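Local coordinates for Tol-Pal system protein TolB (Acinetobacter baumannii, PDB 7MX5) that is the periplasmic component of the Tol-Pal system, which probably helps the outer membrane invaginate during cell division and maintains its integrity, at residues Gly130-Asn142 / Ser387-Lys400. Sequence-based numbering, arbitrary orientation.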
loop_
_atom_site.group_PDB
_atom_site.type_symbol
_atom_site.label_atom_id
_atom_site.label_comp_id
_atom_site.label_asym_id
_atom_site.label_seq_id
_atom_site.Cartn_x
_atom_site.Cartn_y
_atom_site.Cartn_z
ATOM N N GLY A 130 -6.191 10.565 4.419
ATOM C CA GLY A 130 -6.767 9.246 4.278
ATOM C C GLY A 130 -6.185 8.492 3.099
ATOM O O GLY A 130 -5.688 9.070 2.132
ATOM N N ASP A 131 -6.249 7.161 3.187
ATOM C CA ASP A 131 -5.690 6.301 2.152
ATOM C C ASP A 131 -6.715 5.312 1.608
ATOM O O ASP A 131 -6.332 4.302 1.006
ATOM C CB ASP A 131 -4.460 5.554 2.673
ATOM C CG ASP A 131 -3.165 6.268 2.343
ATOM O OD1 ASP A 131 -3.186 7.186 1.496
ATOM O OD2 ASP A 131 -2.122 5.911 2.929
ATOM N N PHE A 132 -8.009 5.572 1.810
ATOM C CA PHE A 132 -9.026 4.725 1.195
ATOM C C PHE A 132 -9.032 4.897 -0.317
ATOM O O PHE A 132 -9.242 3.929 -1.058
ATOM C CB PHE A 132 -10.397 5.040 1.790
ATOM C CG PHE A 132 -10.431 4.956 3.285
ATOM C CD1 PHE A 132 -10.235 3.744 3.925
ATOM C CD2 PHE A 132 -10.640 6.089 4.054
ATOM C CE1 PHE A 132 -10.256 3.661 5.300
ATOM C CE2 PHE A 132 -10.664 6.012 5.431
ATOM C CZ PHE A 132 -10.472 4.796 6.055
ATOM N N SER A 133 -8.803 6.117 -0.791
ATOM C CA SER A 133 -8.472 6.329 -2.188
ATOM C C SER A 133 -7.022 5.933 -2.429
ATOM O O SER A 133 -6.159 6.089 -1.560
ATOM C CB SER A 133 -8.695 7.788 -2.587
ATOM O OG SER A 133 -10.021 8.198 -2.303
ATOM N N GLY A 134 -6.758 5.407 -3.618
ATOM C CA GLY A 134 -5.449 4.895 -3.963
ATOM C C GLY A 134 -5.528 3.474 -4.483
ATOM O O GLY A 134 -6.554 2.802 -4.405
ATOM N N ARG A 135 -4.398 3.027 -5.021
ATOM C CA ARG A 135 -4.325 1.745 -5.702
ATOM C C ARG A 135 -3.182 0.912 -5.142
ATOM O O ARG A 135 -2.192 1.443 -4.631
ATOM C CB ARG A 135 -4.148 1.937 -7.212
ATOM C CG ARG A 135 -5.177 2.870 -7.831
ATOM C CD ARG A 135 -6.420 2.108 -8.255
ATOM N NE ARG A 135 -6.187 1.347 -9.475
ATOM C CZ ARG A 135 -7.056 0.502 -10.012
ATOM N NH1 ARG A 135 -8.235 0.276 -9.456
ATOM N NH2 ARG A 135 -6.733 -0.134 -11.134
ATOM N N ILE A 136 -3.334 -0.407 -5.241
ATOM C CA ILE A 136 -2.324 -1.363 -4.807
ATOM C C ILE A 136 -2.090 -2.353 -5.937
ATOM O O ILE A 136 -3.040 -2.959 -6.445
ATOM C CB ILE A 136 -2.743 -2.105 -3.523
ATOM C CG1 ILE A 136 -2.987 -1.116 -2.381
ATOM C CG2 ILE A 136 -1.688 -3.130 -3.131
ATOM C CD1 ILE A 136 -3.338 -1.778 -1.066
ATOM N N ALA A 137 -0.831 -2.512 -6.333
ATOM C CA ALA A 137 -0.464 -3.479 -7.355
ATOM C C ALA A 137 -0.037 -4.790 -6.710
ATOM O O ALA A 137 0.514 -4.811 -5.606
ATOM C CB ALA A 137 0.662 -2.939 -8.234
ATOM N N TYR A 138 -0.295 -5.890 -7.411
ATOM C CA TYR A 138 0.025 -7.216 -6.903
ATOM C C TYR A 138 0.120 -8.177 -8.079
ATOM O O TYR A 138 -0.318 -7.875 -9.191
ATOM C CB TYR A 138 -1.019 -7.690 -5.885
ATOM C CG TYR A 138 -2.442 -7.640 -6.398
ATOM C CD1 TYR A 138 -3.207 -6.488 -6.270
ATOM C CD2 TYR A 138 -3.019 -8.744 -7.011
ATOM C CE1 TYR A 138 -4.507 -6.437 -6.740
ATOM C CE2 TYR A 138 -4.317 -8.704 -7.481
ATOM C CZ TYR A 138 -5.056 -7.548 -7.344
ATOM O OH TYR A 138 -6.349 -7.505 -7.813
ATOM N N VAL A 139 0.700 -9.346 -7.817
ATOM C CA VAL A 139 0.872 -10.387 -8.823
ATOM C C VAL A 139 0.166 -11.642 -8.335
ATOM O O VAL A 139 0.542 -12.212 -7.303
ATOM C CB VAL A 139 2.353 -10.675 -9.110
ATOM C CG1 VAL A 139 2.480 -11.780 -10.148
ATOM C CG2 VAL A 139 3.058 -9.414 -9.579
ATOM N N LEU A 140 -0.853 -12.072 -9.074
ATOM C CA LEU A 140 -1.558 -13.310 -8.778
ATOM C C LEU A 140 -0.838 -14.473 -9.447
ATOM O O LEU A 140 -0.604 -14.452 -10.660
ATOM C CB LEU A 140 -3.008 -13.239 -9.258
ATOM C CG LEU A 140 -3.915 -12.226 -8.556
ATOM C CD1 LEU A 140 -5.286 -12.190 -9.213
ATOM C CD2 LEU A 140 -4.036 -12.555 -7.078
ATOM N N ARG A 141 -0.483 -15.480 -8.654
ATOM C CA ARG A 141 0.191 -16.675 -9.144
ATOM C C ARG A 141 -0.757 -17.858 -9.018
ATOM O O ARG A 141 -1.208 -18.182 -7.914
ATOM C CB ARG A 141 1.482 -16.937 -8.370
ATOM C CG ARG A 141 2.487 -15.802 -8.431
ATOM C CD ARG A 141 3.773 -16.179 -7.718
ATOM N NE ARG A 141 4.716 -15.071 -7.661
ATOM C CZ ARG A 141 5.918 -15.140 -7.103
ATOM N NH1 ARG A 141 6.357 -16.257 -6.548
ATOM N NH2 ARG A 141 6.696 -14.062 -7.103
ATOM N N ASN A 142 -1.056 -18.500 -10.146
ATOM C CA ASN A 142 -1.959 -19.648 -10.176
ATOM C C ASN A 142 -1.412 -20.684 -11.149
ATOM O O ASN A 142 -1.632 -20.578 -12.366
ATOM C CB ASN A 142 -3.375 -19.232 -10.563
ATOM C CG ASN A 142 -4.418 -20.244 -10.130
ATOM O OD1 ASN A 142 -4.087 -21.359 -9.723
ATOM N ND2 ASN A 142 -5.685 -19.863 -10.222
ATOM N N SER A 387 -7.236 -14.243 -2.002
ATOM C CA SER A 387 -7.635 -14.593 -3.353
ATOM C C SER A 387 -8.592 -15.778 -3.323
ATOM O O SER A 387 -8.609 -16.571 -2.379
ATOM C CB SER A 387 -6.411 -14.925 -4.209
ATOM O OG SER A 387 -6.771 -15.104 -5.568
ATOM N N GLU A 388 -9.407 -15.885 -4.373
ATOM C CA GLU A 388 -10.283 -17.044 -4.495
ATOM C C GLU A 388 -9.491 -18.302 -4.826
ATOM O O GLU A 388 -9.870 -19.402 -4.407
ATOM C CB GLU A 388 -11.349 -16.791 -5.559
ATOM C CG GLU A 388 -12.412 -15.793 -5.140
ATOM C CD GLU A 388 -13.771 -16.100 -5.737
ATOM O OE1 GLU A 388 -14.039 -17.284 -6.033
ATOM O OE2 GLU A 388 -14.572 -15.158 -5.913
ATOM N N GLN A 389 -8.393 -18.158 -5.565
ATOM C CA GLN A 389 -7.548 -19.287 -5.914
ATOM C C GLN A 389 -6.134 -18.785 -6.164
ATOM O O GLN A 389 -5.926 -17.661 -6.630
ATOM C CB GLN A 389 -8.081 -20.041 -7.139
ATOM C CG GLN A 389 -8.284 -19.179 -8.373
ATOM C CD GLN A 389 -9.622 -18.467 -8.377
ATOM O OE1 GLN A 389 -10.632 -19.012 -7.932
ATOM N NE2 GLN A 389 -9.635 -17.239 -8.883
ATOM N N GLY A 390 -5.163 -19.630 -5.834
ATOM C CA GLY A 390 -3.774 -19.252 -5.985
ATOM C C GLY A 390 -3.285 -18.407 -4.821
ATOM O O GLY A 390 -3.863 -18.394 -3.729
ATOM N N GLU A 391 -2.195 -17.683 -5.069
ATOM C CA GLU A 391 -1.578 -16.838 -4.059
ATOM C C GLU A 391 -1.347 -15.441 -4.617
ATOM O O GLU A 391 -1.232 -15.241 -5.828
ATOM C CB GLU A 391 -0.248 -17.429 -3.563
ATOM C CG GLU A 391 0.842 -17.485 -4.621
ATOM C CD GLU A 391 2.103 -18.160 -4.122
ATOM O OE1 GLU A 391 2.340 -18.146 -2.896
ATOM O OE2 GLU A 391 2.859 -18.705 -4.955
ATOM N N VAL A 392 -1.284 -14.472 -3.707
ATOM C CA VAL A 392 -1.016 -13.076 -4.034
ATOM C C VAL A 392 0.363 -12.725 -3.495
ATOM O O VAL A 392 0.665 -12.997 -2.326
ATOM C CB VAL A 392 -2.089 -12.141 -3.449
ATOM C CG1 VAL A 392 -2.279 -10.931 -4.345
ATOM C CG2 VAL A 392 -3.397 -12.892 -3.262
ATOM N N ARG A 393 1.198 -12.125 -4.341
ATOM C CA ARG A 393 2.587 -11.871 -3.988
ATOM C C ARG A 393 2.998 -10.470 -4.415
ATOM O O ARG A 393 2.420 -9.877 -5.330
ATOM C CB ARG A 393 3.531 -12.899 -4.629
ATOM C CG ARG A 393 3.085 -14.343 -4.476
ATOM C CD ARG A 393 3.548 -14.913 -3.151
ATOM N NE ARG A 393 4.936 -14.565 -2.872
ATOM C CZ ARG A 393 5.947 -15.420 -2.936
ATOM N NH1 ARG A 393 5.759 -16.689 -3.261
ATOM N NH2 ARG A 393 7.177 -14.991 -2.668
ATOM N N GLU A 394 4.017 -9.953 -3.726
ATOM C CA GLU A 394 4.733 -8.726 -4.060
ATOM C C GLU A 394 3.802 -7.530 -4.226
ATOM O O GLU A 394 3.677 -6.995 -5.336
ATOM C CB GLU A 394 5.555 -8.936 -5.333
ATOM C CG GLU A 394 6.963 -9.450 -5.076
ATOM C CD GLU A 394 7.602 -10.056 -6.312
ATOM O OE1 GLU A 394 6.860 -10.550 -7.188
ATOM O OE2 GLU A 394 8.847 -10.037 -6.408
ATOM N N PRO A 395 3.146 -7.073 -3.164
ATOM C CA PRO A 395 2.302 -5.882 -3.276
ATOM C C PRO A 395 3.132 -4.607 -3.300
ATOM O O PRO A 395 4.267 -4.557 -2.821
ATOM C CB PRO A 395 1.431 -5.949 -2.018
ATOM C CG PRO A 395 2.295 -6.639 -1.023
ATOM C CD PRO A 395 3.123 -7.634 -1.801
ATOM N N ALA A 396 2.538 -3.563 -3.874
ATOM C CA ALA A 396 3.189 -2.258 -3.951
ATOM C C ALA A 396 2.112 -1.184 -3.886
ATOM O O ALA A 396 1.373 -0.987 -4.855
ATOM C CB ALA A 396 4.019 -2.128 -5.225
ATOM N N TRP A 397 2.026 -0.502 -2.747
ATOM C CA TRP A 397 1.049 0.566 -2.577
ATOM C C TRP A 397 1.449 1.778 -3.407
ATOM O O TRP A 397 2.582 2.261 -3.313
ATOM C CB TRP A 397 0.939 0.946 -1.101
ATOM C CG TRP A 397 -0.425 1.409 -0.680
ATOM C CD1 TRP A 397 -1.205 2.341 -1.302
ATOM C CD2 TRP A 397 -1.165 0.966 0.465
ATOM N NE1 TRP A 397 -2.385 2.502 -0.617
ATOM C CE2 TRP A 397 -2.386 1.670 0.472
ATOM C CE3 TRP A 397 -0.915 0.041 1.483
ATOM C CZ2 TRP A 397 -3.353 1.478 1.456
ATOM C CZ3 TRP A 397 -1.876 -0.148 2.460
ATOM C CH2 TRP A 397 -3.080 0.567 2.439
ATOM N N ALA A 398 0.519 2.269 -4.223
ATOM C CA ALA A 398 0.805 3.424 -5.061
ATOM C C ALA A 398 1.032 4.661 -4.193
ATOM O O ALA A 398 0.281 4.900 -3.243
ATOM C CB ALA A 398 -0.336 3.676 -6.044
ATOM N N PRO A 399 2.047 5.461 -4.493
ATOM C CA PRO A 399 2.358 6.633 -3.671
ATOM C C PRO A 399 1.384 7.774 -3.947
ATOM O O PRO A 399 0.494 7.683 -4.791
ATOM C CB PRO A 399 3.779 6.990 -4.113
ATOM C CG PRO A 399 3.822 6.560 -5.539
ATOM C CD PRO A 399 3.006 5.295 -5.599
ATOM N N LYS A 400 1.575 8.864 -3.213
ATOM C CA LYS A 400 0.754 10.059 -3.371
ATOM C C LYS A 400 1.617 11.252 -3.766
ATOM O O LYS A 400 2.846 11.171 -3.768
ATOM C CB LYS A 400 -0.010 10.362 -2.082
ATOM C CG LYS A 400 -1.519 10.211 -2.201
ATOM C CD LYS A 400 -1.910 8.767 -2.473
ATOM C CE LYS A 400 -3.419 8.586 -2.435
ATOM N NZ LYS A 400 -4.043 9.365 -1.330
ATOM O OXT LYS A 400 1.108 12.324 -4.093
HETATM O O HOH W 1 -3.697 5.139 -0.668
HETATM O O HOH W 2 -2.139 4.668 -3.341
HETATM O O HOH W 3 5.254 -12.243 -8.423
#
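Ile136 and Trp397 face each other where strands 135-141 and 391-397 pair antiparallel, the C-terminal strand joining the first strand of the beta-propeller domain in one four-stranded blade. Such a union of the propeller's first and last strands is the "velcro" closure of beta-propellers. Ile136 CD1 sits over the six-membered ring of Trp397, 3.8 Å from its centroid and 9° off the normal, a CH-pi contact; CD1 is anti to CA across CB-CG1, which carries the methyl out to the indole. Trp397 NE1 donates to a water also within bonding distance of Ser133 O, linking the indole to the loop before the strand. Farther along the same face, Val392 CG1 wedges between Leu140 CD2 (3.6 Å) and Tyr138 CD2 (3.5 Å), approaching the phenol ring obliquely; the Tyr138 hydroxyl bonds Gln153 of the next strand. Between Ala137 and Val139 a beta bulge takes up one extra residue in strand 391-397. On the other face the extended Arg141 lays its guanidinium over the CG of Arg393, the two guanidinium planes 34° apart and NH1 to NH1 3.4 Å. That meeting of like charges is probably eased by carboxylates: Arg393 NH2 pairs with Glu349, and NH1 makes a long salt bridge to Glu391, which also holds Arg365. Glu394, whose OE2 bonds Ser174, turns its carboxylate almost perpendicular to the Arg141 guanidinium (82°) and forms a salt bridge, Arg141 NH2 to Glu394 OE1 3.5 Å. A water at the guanidinium edge reinforces it, accepting from Arg141 NH2 at 2.7 Å and donating to Glu394 OE1 at 2.6 Å.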